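Local coordinates for protein Cap5O (Staphylococcus aureus, PDB 3OJO) that probably oxidises UDP-N-acetyl-mannosamine with NAD as cofactor, a step in the biosynthesis of the capsular polysaccharide of this bacterium, at residues T319-T324 with C353-H358; K326-D331 with S382-F387. All blocks are in the same frame, centred on the assembly; numbering follows the deposited sequence.

Interaction 1: T319-T324 with C353-H358; sequences TVFGLT and CAYDPH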
ATOM      1  N   THR B 319      -5.614   5.487  32.490  1.00 57.82           N
ATOM      2  CA  THR B 319      -4.275   4.924  32.609  1.00 55.86           C
ATOM      3  C   THR B 319      -3.756   4.526  31.230  1.00 55.39           C
ATOM      4  O   THR B 319      -4.274   3.604  30.603  1.00 54.13           O
ATOM      5  CB  THR B 319      -4.221   3.768  33.619  1.00 64.93           C
ATOM      6  OG1 THR B 319      -4.779   4.201  34.854  1.00 71.85           O
ATOM      7  CG2 THR B 319      -2.805   3.270  33.850  1.00 58.27           C
ATOM      8  N   VAL B 320      -2.731   5.226  30.769  1.00 50.57           N
ATOM      9  CA  VAL B 320      -2.076   4.942  29.495  1.00 49.41           C
ATOM     10  C   VAL B 320      -1.124   3.745  29.711  1.00 53.04           C
ATOM     11  O   VAL B 320      -0.366   3.718  30.685  1.00 51.72           O
ATOM     12  CB  VAL B 320      -1.375   6.217  28.939  1.00 51.79           C
ATOM     13  CG1 VAL B 320      -0.288   5.881  27.921  1.00 51.26           C
ATOM     14  CG2 VAL B 320      -2.392   7.189  28.354  1.00 51.03           C
ATOM     15  N   PHE B 321      -1.214   2.748  28.823  1.00 50.06           N
ATOM     16  CA  PHE B 321      -0.387   1.540  28.820  1.00 49.56           C
ATOM     17  C   PHE B 321       0.528   1.586  27.582  1.00 51.26           C
ATOM     18  O   PHE B 321       0.098   1.304  26.468  1.00 49.84           O
ATOM     19  CB  PHE B 321      -1.277   0.284  28.822  1.00 51.58           C
ATOM     20  CG  PHE B 321      -1.624  -0.294  30.171  1.00 53.62           C
ATOM     21  CD1 PHE B 321      -1.871  -1.652  30.315  1.00 56.75           C
ATOM     22  CD2 PHE B 321      -1.734   0.520  31.292  1.00 57.47           C
ATOM     23  CE1 PHE B 321      -2.213  -2.193  31.558  1.00 58.11           C
ATOM     24  CE2 PHE B 321      -2.064  -0.023  32.543  1.00 60.82           C
ATOM     25  CZ  PHE B 321      -2.305  -1.376  32.664  1.00 58.46           C
ATOM     26  N   GLY B 322       1.765   1.998  27.795  1.00 47.66           N
ATOM     27  CA  GLY B 322       2.755   2.147  26.742  1.00 46.83           C
ATOM     28  C   GLY B 322       2.893   3.577  26.263  1.00 49.41           C
ATOM     29  O   GLY B 322       1.895   4.235  25.963  1.00 48.19           O
ATOM     30  N   LEU B 323       4.141   4.067  26.208  1.00 46.83           N
ATOM     31  CA  LEU B 323       4.488   5.425  25.775  1.00 46.60           C
ATOM     32  C   LEU B 323       5.457   5.409  24.564  1.00 50.06           C
ATOM     33  O   LEU B 323       5.889   6.464  24.101  1.00 50.33           O
ATOM     34  CB  LEU B 323       5.109   6.213  26.933  1.00 46.86           C
ATOM     35  CG  LEU B 323       4.235   6.680  28.111  1.00 51.42           C
ATOM     36  CD1 LEU B 323       5.094   7.393  29.109  1.00 54.90           C
ATOM     37  CD2 LEU B 323       3.215   7.686  27.681  1.00 50.69           C
ATOM     38  N   THR B 324       5.745   4.215  24.032  1.00 45.93           N
ATOM     39  CA  THR B 324       6.665   4.013  22.909  1.00 45.71           C
ATOM     40  C   THR B 324       5.944   3.689  21.603  1.00 51.86           C
ATOM     41  O   THR B 324       4.837   3.146  21.645  1.00 50.81           O
ATOM     42  CB  THR B 324       7.643   2.863  23.247  1.00 47.20           C
ATOM     43  OG1 THR B 324       6.908   1.644  23.415  1.00 39.87           O
ATOM     44  CG2 THR B 324       8.497   3.156  24.475  1.00 41.97           C
ATOM     45  N   CYS B 353      -2.468   8.939  33.819  1.00 68.87           N
ATOM     46  CA  CYS B 353      -1.451   8.193  34.532  1.00 68.89           C
ATOM     47  C   CYS B 353      -0.806   7.204  33.554  1.00 69.23           C
ATOM     48  O   CYS B 353      -1.483   6.321  33.033  1.00 69.23           O
ATOM     49  CB  CYS B 353      -2.070   7.502  35.747  1.00 70.17           C
ATOM     50  SG  CYS B 353      -0.935   6.459  36.694  1.00 74.82           S
ATOM     51  N   ALA B 354       0.487   7.388  33.266  1.00 62.50           N
ATOM     52  CA  ALA B 354       1.201   6.522  32.343  1.00 60.44           C
ATOM     53  C   ALA B 354       1.827   5.311  33.000  1.00 62.52           C
ATOM     54  O   ALA B 354       2.456   5.435  34.047  1.00 61.82           O
ATOM     55  CB  ALA B 354       2.268   7.309  31.620  1.00 60.72           C
ATOM     56  N   TYR B 355       1.702   4.151  32.345  1.00 58.77           N
ATOM     57  CA  TYR B 355       2.323   2.895  32.754  1.00 58.02           C
ATOM     58  C   TYR B 355       3.120   2.299  31.585  1.00 60.80           C
ATOM     59  O   TYR B 355       2.540   1.927  30.567  1.00 58.25           O
ATOM     60  CB  TYR B 355       1.298   1.869  33.305  1.00 58.99           C
ATOM     61  CG  TYR B 355       1.932   0.518  33.573  1.00 61.51           C
ATOM     62  CD1 TYR B 355       1.829  -0.518  32.647  1.00 63.06           C
ATOM     63  CD2 TYR B 355       2.722   0.308  34.701  1.00 62.89           C
ATOM     64  CE1 TYR B 355       2.466  -1.742  32.853  1.00 63.24           C
ATOM     65  CE2 TYR B 355       3.376  -0.908  34.910  1.00 64.18           C
ATOM     66  CZ  TYR B 355       3.226  -1.938  33.993  1.00 70.50           C
ATOM     67  OH  TYR B 355       3.866  -3.139  34.194  1.00 70.01           O
ATOM     68  N   ASP B 356       4.447   2.189  31.751  1.00 58.96           N
ATOM     69  CA  ASP B 356       5.325   1.549  30.773  1.00 59.05           C
ATOM     70  C   ASP B 356       6.524   0.874  31.468  1.00 64.40           C
ATOM     71  O   ASP B 356       7.366   1.570  32.040  1.00 64.72           O
ATOM     72  CB  ASP B 356       5.745   2.482  29.618  1.00 60.30           C
ATOM     73  CG  ASP B 356       6.243   1.743  28.383  1.00 63.78           C
ATOM     74  OD1 ASP B 356       5.882   2.146  27.264  1.00 63.26           O
ATOM     75  OD2 ASP B 356       7.031   0.797  28.539  1.00 68.17           O
ATOM     76  N   PRO B 357       6.612  -0.481  31.429  1.00 61.45           N
ATOM     77  CA  PRO B 357       7.743  -1.166  32.090  1.00 61.52           C
ATOM     78  C   PRO B 357       9.106  -0.927  31.435  1.00 66.69           C
ATOM     79  O   PRO B 357      10.136  -1.105  32.087  1.00 66.85           O
ATOM     80  CB  PRO B 357       7.349  -2.643  32.017  1.00 63.33           C
ATOM     81  CG  PRO B 357       6.445  -2.742  30.845  1.00 67.65           C
ATOM     82  CD  PRO B 357       5.693  -1.446  30.785  1.00 62.82           C
ATOM     83  N   HIS B 358       9.108  -0.537  30.149  1.00 62.92           N
ATOM     84  CA  HIS B 358      10.307  -0.281  29.358  1.00 62.07           C
ATOM     85  C   HIS B 358      10.806   1.159  29.481  1.00 67.09           C
ATOM     86  O   HIS B 358      11.988   1.403  29.240  1.00 66.78           O
ATOM     87  CB  HIS B 358      10.053  -0.646  27.885  1.00 62.46           C
ATOM     88  CG  HIS B 358       9.654  -2.075  27.697  1.00 65.35           C
ATOM     89  ND1 HIS B 358      10.597  -3.073  27.581  1.00 66.91           N
ATOM     90  CD2 HIS B 358       8.421  -2.628  27.649  1.00 66.97           C
ATOM     91  CE1 HIS B 358       9.915  -4.198  27.449  1.00 66.40           C
ATOM     92  NE2 HIS B 358       8.601  -3.980  27.474  1.00 66.76           N
TER
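The ring of Y355 overlaps that of F321 edge to face: CD1 of Y355 stands 3.9 Å above the F321 plane, displaced toward the rim. The centroids are 5.1 Å apart and the planes meet at 51°, so the pair is well short of a perpendicular T. Y355 reaches this place because its CG lies anti to the backbone N (chi1 173°), and its CB also packs against CD2 of F321. M368 of helix 368-372 packs on both side chains, and F387 meets F321 as well. On the other face of the sheet, CB of A354 is met by CD1 of L323, from just past the strand end, at 3.8 Å, and Y341 of helix 336-346 packs on both residues.

Between these two layers of side chains runs a parallel backbone ladder. V320 N donates to C353 O, Y355 N to V320 O at 2.7 Å, and G322 N to Y355 O. CA-H...O contacts from T319 and F321 run to the same two acceptors, C353 O and Y355 O. Past the ladder, the chain turns at G322, where phi is positive (99°), and side-chain chemistry takes over. D356, with CG anti to its backbone N, reaches back across the gap; the lone pair of OD1 that points away from OD2 receives L323 N at 2.8 Å. This oxygen also accepts from H384 NE2, so two donors grip one buried atom. OD2 meanwhile takes H358 N at 2.9 Å, forming an Asx turn that helps fix the rotation of the carboxylate. One aspartate thus joins the chain just past the ends of two adjacent strands.

The arrangement illustrates the beta-alpha-beta crossover of a Rossmann-like parallel sheet: strands 317-321 and 351-355 lie side by side, joined through helix 336-346 in the UDP-binding domain of this dehydrogenase family.

Interaction 2: K326-D331 with S382-F387; sequences KGDVDD and SDHSEF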
ATOM      1  N   LYS B 326       7.273   1.515  19.042  1.00 54.70           N
ATOM      2  CA  LYS B 326       7.407   0.082  18.883  1.00 54.48           C
ATOM      3  C   LYS B 326       7.277  -0.591  20.243  1.00 59.09           C
ATOM      4  O   LYS B 326       7.539   0.033  21.274  1.00 60.16           O
ATOM      5  CB  LYS B 326       8.732  -0.283  18.174  1.00 56.57           C
ATOM      6  CG  LYS B 326       8.914   0.412  16.831  1.00 66.53           C
ATOM      7  CD  LYS B 326      10.189   0.007  16.123  1.00 77.64           C
ATOM      8  CE  LYS B 326      10.512   0.957  14.989  1.00 91.57           C
ATOM      9  NZ  LYS B 326      11.010   2.276  15.479  1.00 99.67           N
ATOM     10  N   GLY B 327       6.845  -1.845  20.229  1.00 53.66           N
ATOM     11  CA  GLY B 327       6.731  -2.656  21.426  1.00 53.39           C
ATOM     12  C   GLY B 327       8.070  -3.219  21.860  1.00 58.19           C
ATOM     13  O   GLY B 327       8.936  -3.470  21.025  1.00 59.20           O
ATOM     14  N   ASP B 328       8.259  -3.381  23.174  1.00 55.20           N
ATOM     15  CA  ASP B 328       9.447  -3.924  23.838  1.00 55.61           C
ATOM     16  C   ASP B 328      10.742  -3.137  23.576  1.00 60.42           C
ATOM     17  O   ASP B 328      11.845  -3.686  23.664  1.00 59.08           O
ATOM     18  CB  ASP B 328       9.593  -5.435  23.572  1.00 57.67           C
ATOM     19  CG  ASP B 328       8.320  -6.225  23.811  1.00 64.06           C
ATOM     20  OD1 ASP B 328       7.903  -6.960  22.900  1.00 65.86           O
ATOM     21  OD2 ASP B 328       7.762  -6.131  24.922  1.00 64.64           O
ATOM     22  N   VAL B 329      10.581  -1.828  23.313  1.00 58.29           N
ATOM     23  CA  VAL B 329      11.642  -0.851  23.086  1.00 58.18           C
ATOM     24  C   VAL B 329      11.458   0.287  24.118  1.00 63.15           C
ATOM     25  O   VAL B 329      10.342   0.480  24.604  1.00 61.79           O
ATOM     26  CB  VAL B 329      11.696  -0.389  21.597  1.00 62.09           C
ATOM     27  CG1 VAL B 329      10.624   0.644  21.271  1.00 62.20           C
ATOM     28  CG2 VAL B 329      13.079   0.125  21.218  1.00 62.01           C
ATOM     29  N   ASP B 330      12.560   0.969  24.511  1.00 62.02           N
ATOM     30  CA  ASP B 330      12.545   2.056  25.499  1.00 62.98           C
ATOM     31  C   ASP B 330      12.560   3.471  24.842  1.00 67.00           C
ATOM     32  O   ASP B 330      12.735   4.487  25.534  1.00 66.37           O
ATOM     33  CB  ASP B 330      13.695   1.874  26.522  1.00 65.32           C
ATOM     34  CG  ASP B 330      15.091   2.229  26.028  1.00 82.28           C
ATOM     35  OD1 ASP B 330      15.809   2.958  26.756  1.00 82.63           O
ATOM     36  OD2 ASP B 330      15.477   1.760  24.922  1.00 92.03           O
ATOM     37  N   ASP B 331      12.349   3.512  23.513  1.00 63.30           N
ATOM     38  CA  ASP B 331      12.351   4.722  22.692  1.00 63.46           C
ATOM     39  C   ASP B 331      11.010   5.486  22.711  1.00 66.96           C
ATOM     40  O   ASP B 331      10.023   5.052  22.102  1.00 65.99           O
ATOM     41  CB  ASP B 331      12.812   4.395  21.258  1.00 65.65           C
ATOM     42  CG  ASP B 331      13.661   5.477  20.636  1.00 82.47           C
ATOM     43  OD1 ASP B 331      14.864   5.559  20.978  1.00 84.57           O
ATOM     44  OD2 ASP B 331      13.132   6.234  19.797  1.00 90.68           O
ATOM     45  N   SER B 382       0.795   0.937  23.155  1.00 43.74           N
ATOM     46  CA  SER B 382       1.998   0.197  22.721  1.00 44.55           C
ATOM     47  C   SER B 382       1.760  -1.304  22.737  1.00 49.20           C
ATOM     48  O   SER B 382       1.023  -1.785  23.587  1.00 49.81           O
ATOM     49  CB  SER B 382       3.207   0.552  23.580  1.00 47.30           C
ATOM     50  OG  SER B 382       3.467   1.945  23.500  1.00 54.30           O
ATOM     51  N   ASP B 383       2.363  -2.037  21.797  1.00 46.55           N
ATOM     52  CA  ASP B 383       2.206  -3.491  21.711  1.00 47.13           C
ATOM     53  C   ASP B 383       3.342  -4.275  22.440  1.00 53.27           C
ATOM     54  O   ASP B 383       3.957  -5.192  21.880  1.00 53.04           O
ATOM     55  CB  ASP B 383       1.965  -3.961  20.248  1.00 48.86           C
ATOM     56  CG  ASP B 383       3.067  -3.653  19.244  1.00 59.02           C
ATOM     57  OD1 ASP B 383       4.038  -2.948  19.613  1.00 60.50           O
ATOM     58  OD2 ASP B 383       2.945  -4.088  18.087  1.00 66.48           O
ATOM     59  N   HIS B 384       3.584  -3.911  23.714  1.00 50.32           N
ATOM     60  CA  HIS B 384       4.557  -4.568  24.573  1.00 50.71           C
ATOM     61  C   HIS B 384       4.118  -6.003  24.845  1.00 57.99           C
ATOM     62  O   HIS B 384       2.930  -6.241  25.072  1.00 57.79           O
ATOM     63  CB  HIS B 384       4.696  -3.812  25.898  1.00 50.86           C
ATOM     64  CG  HIS B 384       5.289  -2.450  25.762  1.00 53.47           C
ATOM     65  ND1 HIS B 384       6.426  -2.231  25.009  1.00 54.85           N
ATOM     66  CD2 HIS B 384       4.915  -1.289  26.339  1.00 55.47           C
ATOM     67  CE1 HIS B 384       6.692  -0.944  25.120  1.00 54.85           C
ATOM     68  NE2 HIS B 384       5.813  -0.334  25.914  1.00 55.57           N
ATOM     69  N   SER B 385       5.074  -6.956  24.805  1.00 57.31           N
ATOM     70  CA  SER B 385       4.858  -8.396  25.039  1.00 57.72           C
ATOM     71  C   SER B 385       4.085  -8.676  26.325  1.00 61.99           C
ATOM     72  O   SER B 385       3.217  -9.550  26.340  1.00 61.53           O
ATOM     73  CB  SER B 385       6.192  -9.128  25.063  1.00 62.35           C
ATOM     74  OG  SER B 385       6.711  -9.249  23.748  1.00 74.36           O
ATOM     75  N   GLU B 386       4.372  -7.886  27.381  1.00 58.88           N
ATOM     76  CA  GLU B 386       3.748  -7.959  28.704  1.00 58.26           C
ATOM     77  C   GLU B 386       2.243  -7.773  28.647  1.00 61.67           C
ATOM     78  O   GLU B 386       1.527  -8.357  29.461  1.00 61.69           O
ATOM     79  CB  GLU B 386       4.363  -6.913  29.651  1.00 59.68           C
ATOM     80  CG  GLU B 386       5.854  -7.101  29.900  1.00 72.00           C
ATOM     81  CD  GLU B 386       6.795  -6.288  29.031  1.00 91.11           C
ATOM     82  OE1 GLU B 386       6.605  -6.262  27.792  1.00 71.70           O
ATOM     83  OE2 GLU B 386       7.755  -5.710  29.593  1.00 87.99           O
ATOM     84  N   PHE B 387       1.764  -6.975  27.681  1.00 58.15           N
ATOM     85  CA  PHE B 387       0.349  -6.648  27.502  1.00 57.60           C
ATOM     86  C   PHE B 387      -0.479  -7.751  26.832  1.00 62.16           C
ATOM     87  O   PHE B 387      -1.706  -7.677  26.841  1.00 62.10           O
ATOM     88  CB  PHE B 387       0.197  -5.302  26.770  1.00 58.92           C
ATOM     89  CG  PHE B 387       0.787  -4.067  27.430  1.00 60.21           C
ATOM     90  CD1 PHE B 387       0.996  -2.902  26.697  1.00 63.06           C
ATOM     91  CD2 PHE B 387       1.073  -4.049  28.795  1.00 61.69           C
ATOM     92  CE1 PHE B 387       1.500  -1.746  27.312  1.00 63.86           C
ATOM     93  CE2 PHE B 387       1.582  -2.894  29.404  1.00 64.59           C
ATOM     94  CZ  PHE B 387       1.792  -1.751  28.660  1.00 62.69           C
TER
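D328 and H384 meet through a backbone-to-ring hydrogen bond: D328 N donates to ND1 of H384 at 2.8 Å, with 165° at the hydrogen and the donor almost exactly in the ring plane. G327 CA lies obliquely to the same ring, 3.6 Å from ND1. Because ND1 accepts while NE2 is engaged with D356, the imidazole is held at both nitrogens, consistent with a neutral ring carrying its proton on NE2.

A second set of bonds brings a carboxylate to the start of a turn. OD1 of D328 receives S385 OG at 2.7 Å and OD2 receives S385 N at 2.8 Å, both on their syn sides but out of the carboxylate plane. S385 thus occupies both oxygens.

Like charges form the third group. E386, bent at chi2 (95°), puts OE1 3.1 Å from D328 OD2; its hydrogen bond with H358 NE2 probably eases the repulsion.

K326 touches pyridine-2,6-dicarboxylic acid, a component of the europium derivative. The two loops follow the neighbouring strands 317-321 and 377-380, at the C-terminal ends of the strands of a parallel sheet, where Rossmann-like folds commonly place their ligand sites.

Overall arrangement
The two contacts show how the chemistry of a parallel sheet changes along its strands. Interaction 1 is buried and joins adjacent strands through backbone bonds and apolar packing on both faces; interaction 2 lies at the surface, between loops, and relies on polar side chains. Strand 317-321 carries interaction 1, and the loop after it supplies 326-331 to interaction 2. The segments alternate along the chain, and the centres are about 9 Å apart. Besides the bond between D356 and H384, T324 O and S382 OG, 2.6 Å apart, probably connect them. Loops following three neighbouring strands are thereby linked into one polar network, with K326 touching a bound pyridine-2,6-dicarboxylic acid and its side chain about 7 Å from NAD.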